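Local atomic coordinates of phospholipase C-beta (PLC-beta) (Sepia officinalis, PDB entry 3QR0), a protein that belongs to the phospholipase C-beta family of multidomain signalling enzymes, joining a PH domain, EF-hand-like modules, a calcium-binding TIM-barrel core and a C2 domain. Residues L29-F38 with K80-G91. Residues are numbered along the deposited sequence; the frame is centred on the assembly and turned at random. Where two conformers were deposited one is given.
Sequences LKWEEGSSGF and KPPKDKKIKEAG
The carboxylate of D84 is gripped from both segments. S36 OG donates to D84 OD1 at 2.6 Å, on the syn side but 34° out of the carboxylate plane. I87 N gives its hydrogen to the anti lone pair of D84 OD2 at 3.0 Å. D84 is thus the N-cap of helix 85-93 and, through its other oxygen, ties that helix start to the loop that follows strand 26-31, one side chain serving two tasks. CG anti to the backbone N (chi1 176°) turns the carboxylate back to the backbone N-H groups that open the helix. Next to this polar link, W31 lays one face on apolar groups of 80-91. P82 CB sits 3.7 Å from the centroid of the six-membered ring of W31, and I87 CG2 covers the five-membered ring, both as CH-pi contacts, with K80 O in the ring plane at the edge. The end of I87 meets carbonyl oxygens, its CD1 lying 3.4 Å from S35 O. One turn further along the helix, A90 CB lies over one face of the F38 ring, 3.7 Å from its centroid, and L29 CD1 abuts the same methyl. At the far end a salt bridge joins K80 NZ to E33 OE2 at 2.6 Å, nearly along the acceptor's C-O axis. The axes of strand 29-31 and helix segment 85-91 run nearly antiparallel (165°) and come within 10.0 Å. Within the PH-domain sheet, strand 26-31 lies between strands 39-45 and 118-124; H121 of the latter stacks on W31, and helix 101-104 touches P81 and K88.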
loop_
_atom_site.group_PDB
_atom_site.type_symbol
_atom_site.label_atom_id
_atom_site.label_comp_id
_atom_site.label_asym_id
_atom_site.label_seq_id
_atom_site.Cartn_x
_atom_site.Cartn_y
_atom_site.Cartn_z
ATOM N N LEU A 29 9.913 8.355 29.969
ATOM C CA LEU A 29 8.963 7.723 30.873
ATOM C C LEU A 29 7.863 7.111 30.019
ATOM O O LEU A 29 7.291 7.784 29.167
ATOM C CB LEU A 29 8.368 8.716 31.873
ATOM C CG LEU A 29 9.287 9.198 32.996
ATOM C CD1 LEU A 29 8.502 10.072 33.984
ATOM C CD2 LEU A 29 9.959 8.043 33.740
ATOM N N LYS A 30 7.594 5.828 30.240
ATOM C CA LYS A 30 6.556 5.108 29.506
ATOM C C LYS A 30 5.352 4.889 30.413
ATOM O O LYS A 30 5.510 4.506 31.565
ATOM C CB LYS A 30 7.106 3.763 29.029
ATOM C CG LYS A 30 6.143 2.941 28.203
ATOM C CD LYS A 30 6.761 1.607 27.821
ATOM C CE LYS A 30 5.942 0.917 26.738
ATOM N NZ LYS A 30 4.570 0.600 27.213
ATOM N N TRP A 31 4.153 5.128 29.885
ATOM C CA TRP A 31 2.918 4.911 30.641
ATOM C C TRP A 31 1.833 4.312 29.743
ATOM O O TRP A 31 1.951 4.334 28.518
ATOM C CB TRP A 31 2.435 6.222 31.268
ATOM C CG TRP A 31 2.114 7.288 30.266
ATOM C CD1 TRP A 31 2.997 8.129 29.650
ATOM C CD2 TRP A 31 0.818 7.628 29.760
ATOM N NE1 TRP A 31 2.332 8.963 28.789
ATOM C CE2 TRP A 31 0.993 8.679 28.839
ATOM C CE3 TRP A 31 -0.474 7.134 29.987
ATOM C CZ2 TRP A 31 -0.074 9.252 28.146
ATOM C CZ3 TRP A 31 -1.536 7.704 29.301
ATOM C CH2 TRP A 31 -1.329 8.756 28.391
ATOM N N GLU A 32 0.791 3.773 30.369
ATOM C CA GLU A 32 -0.318 3.132 29.659
ATOM C C GLU A 32 -1.652 3.704 30.107
ATOM O O GLU A 32 -1.816 4.058 31.268
ATOM C CB GLU A 32 -0.337 1.635 29.955
ATOM C CG GLU A 32 0.814 0.855 29.369
ATOM C CD GLU A 32 0.727 -0.624 29.706
ATOM O OE1 GLU A 32 -0.400 -1.126 29.926
ATOM O OE2 GLU A 32 1.786 -1.287 29.743
ATOM N N GLU A 33 -2.608 3.772 29.185
ATOM C CA GLU A 33 -3.989 4.102 29.536
ATOM C C GLU A 33 -4.575 2.998 30.407
ATOM O O GLU A 33 -4.347 1.811 30.150
ATOM C CB GLU A 33 -4.855 4.252 28.284
ATOM C CG GLU A 33 -4.656 5.542 27.523
ATOM C CD GLU A 33 -5.498 5.602 26.260
ATOM O OE1 GLU A 33 -5.515 4.610 25.500
ATOM O OE2 GLU A 33 -6.137 6.647 26.013
ATOM N N GLY A 34 -5.325 3.391 31.433
ATOM C CA GLY A 34 -5.976 2.435 32.331
ATOM C C GLY A 34 -5.121 1.937 33.487
ATOM O O GLY A 34 -5.515 1.007 34.181
ATOM N N SER A 35 -3.960 2.563 33.683
ATOM C CA SER A 35 -3.041 2.218 34.764
ATOM C C SER A 35 -2.346 3.477 35.262
ATOM O O SER A 35 -2.036 4.370 34.472
ATOM C CB SER A 35 -1.994 1.217 34.275
ATOM O OG SER A 35 -0.932 1.097 35.207
ATOM N N SER A 36 -2.104 3.541 36.570
ATOM C CA SER A 36 -1.417 4.688 37.184
ATOM C C SER A 36 0.106 4.555 37.179
ATOM O O SER A 36 0.809 5.481 37.593
ATOM C CB SER A 36 -1.890 4.878 38.627
ATOM O OG SER A 36 -3.231 5.318 38.659
ATOM N N GLY A 37 0.616 3.412 36.730
ATOM C CA GLY A 37 2.054 3.162 36.733
ATOM C C GLY A 37 2.830 3.939 35.683
ATOM O O GLY A 37 2.259 4.506 34.748
ATOM N N PHE A 38 4.144 3.973 35.857
ATOM C CA PHE A 38 5.051 4.487 34.834
ATOM C C PHE A 38 6.429 3.901 35.090
ATOM O O PHE A 38 6.756 3.551 36.229
ATOM C CB PHE A 38 5.108 6.018 34.860
ATOM C CG PHE A 38 5.473 6.588 36.202
ATOM C CD1 PHE A 38 6.801 6.813 36.537
ATOM C CD2 PHE A 38 4.490 6.892 37.133
ATOM C CE1 PHE A 38 7.142 7.329 37.777
ATOM C CE2 PHE A 38 4.821 7.411 38.376
ATOM C CZ PHE A 38 6.149 7.630 38.698
ATOM N N LYS A 80 -0.794 12.632 22.847
ATOM C CA LYS A 80 -1.826 12.503 23.877
ATOM C C LYS A 80 -1.162 12.534 25.251
ATOM O O LYS A 80 -0.468 11.590 25.619
ATOM C CB LYS A 80 -2.602 11.193 23.698
ATOM C CG LYS A 80 -3.674 10.960 24.762
ATOM C CD LYS A 80 -4.650 9.859 24.365
ATOM C CE LYS A 80 -5.778 9.735 25.392
ATOM N NZ LYS A 80 -6.869 8.841 24.914
ATOM N N PRO A 81 -1.361 13.622 26.015
ATOM C CA PRO A 81 -0.718 13.687 27.323
ATOM C C PRO A 81 -1.473 12.852 28.362
ATOM O O PRO A 81 -2.674 12.616 28.201
ATOM C CB PRO A 81 -0.783 15.174 27.664
ATOM C CG PRO A 81 -2.013 15.661 26.978
ATOM C CD PRO A 81 -2.216 14.797 25.761
ATOM N N PRO A 82 -0.777 12.395 29.415
ATOM C CA PRO A 82 -1.457 11.612 30.443
ATOM C C PRO A 82 -2.444 12.456 31.253
ATOM O O PRO A 82 -2.232 13.653 31.432
ATOM C CB PRO A 82 -0.306 11.114 31.324
ATOM C CG PRO A 82 0.776 12.099 31.132
ATOM C CD PRO A 82 0.651 12.588 29.723
ATOM N N LYS A 83 -3.526 11.825 31.701
ATOM C CA LYS A 83 -4.531 12.475 32.540
ATOM C C LYS A 83 -4.444 12.009 33.994
ATOM O O LYS A 83 -4.910 12.700 34.891
ATOM C CB LYS A 83 -5.933 12.207 31.992
ATOM C CG LYS A 83 -6.175 12.800 30.607
ATOM C CD LYS A 83 -7.647 12.699 30.188
ATOM C CE LYS A 83 -8.029 11.290 29.736
ATOM N NZ LYS A 83 -9.501 11.038 29.887
ATOM N N ASP A 84 -3.851 10.840 34.219
ATOM C CA ASP A 84 -3.650 10.323 35.568
ATOM C C ASP A 84 -2.735 11.258 36.370
ATOM O O ASP A 84 -1.677 11.666 35.887
ATOM C CB ASP A 84 -3.063 8.911 35.502
ATOM C CG ASP A 84 -2.749 8.343 36.869
ATOM O OD1 ASP A 84 -3.595 7.598 37.414
ATOM O OD2 ASP A 84 -1.659 8.647 37.405
ATOM N N LYS A 85 -3.155 11.589 37.588
ATOM C CA LYS A 85 -2.441 12.542 38.444
ATOM C C LYS A 85 -0.978 12.162 38.666
ATOM O O LYS A 85 -0.088 12.996 38.512
ATOM C CB LYS A 85 -3.141 12.670 39.804
ATOM C CG LYS A 85 -2.533 13.728 40.720
ATOM C CD LYS A 85 -3.306 13.865 42.023
ATOM C CE LYS A 85 -2.761 14.995 42.886
ATOM N NZ LYS A 85 -3.598 15.219 44.101
ATOM N N LYS A 86 -0.742 10.906 39.025
ATOM C CA LYS A 86 0.597 10.444 39.379
ATOM C C LYS A 86 1.537 10.418 38.168
ATOM O O LYS A 86 2.716 10.753 38.285
ATOM C CB LYS A 86 0.525 9.072 40.058
ATOM C CG LYS A 86 -0.285 9.102 41.358
ATOM C CD LYS A 86 -0.201 7.802 42.142
ATOM C CE LYS A 86 -1.199 7.807 43.292
ATOM N NZ LYS A 86 -1.072 6.607 44.162
ATOM N N ILE A 87 1.000 10.055 37.007
ATOM C CA ILE A 87 1.770 10.057 35.763
ATOM C C ILE A 87 2.095 11.496 35.337
ATOM O O ILE A 87 3.241 11.804 34.998
ATOM C CB ILE A 87 1.020 9.317 34.630
ATOM C CG1 ILE A 87 0.814 7.841 34.995
ATOM C CG2 ILE A 87 1.794 9.408 33.322
ATOM C CD1 ILE A 87 -0.082 7.090 34.030
ATOM N N LYS A 88 1.085 12.364 35.358
ATOM C CA LYS A 88 1.268 13.790 35.055
ATOM C C LYS A 88 2.350 14.437 35.914
ATOM O O LYS A 88 3.177 15.192 35.410
ATOM C CB LYS A 88 -0.033 14.564 35.265
ATOM C CG LYS A 88 -1.035 14.417 34.143
ATOM C CD LYS A 88 -2.293 15.239 34.414
ATOM C CE LYS A 88 -2.073 16.723 34.150
ATOM N NZ LYS A 88 -3.022 17.564 34.921
ATOM N N GLU A 89 2.330 14.150 37.210
ATOM C CA GLU A 89 3.322 14.709 38.127
ATOM C C GLU A 89 4.729 14.208 37.789
ATOM O O GLU A 89 5.678 14.994 37.747
ATOM C CB GLU A 89 2.954 14.395 39.583
ATOM C CG GLU A 89 1.794 15.251 40.101
ATOM C CD GLU A 89 1.305 14.857 41.494
ATOM O OE1 GLU A 89 1.730 13.803 42.020
ATOM O OE2 GLU A 89 0.482 15.611 42.061
ATOM N N ALA A 90 4.852 12.908 37.530
ATOM C CA ALA A 90 6.131 12.308 37.159
ATOM C C ALA A 90 6.643 12.863 35.826
ATOM O O ALA A 90 7.823 13.189 35.691
ATOM C CB ALA A 90 6.005 10.792 37.085
ATOM N N GLY A 91 5.741 12.974 34.855
ATOM C CA GLY A 91 6.075 13.509 33.538
ATOM C C GLY A 91 6.509 14.963 33.570
ATOM O O GLY A 91 7.418 15.362 32.840
#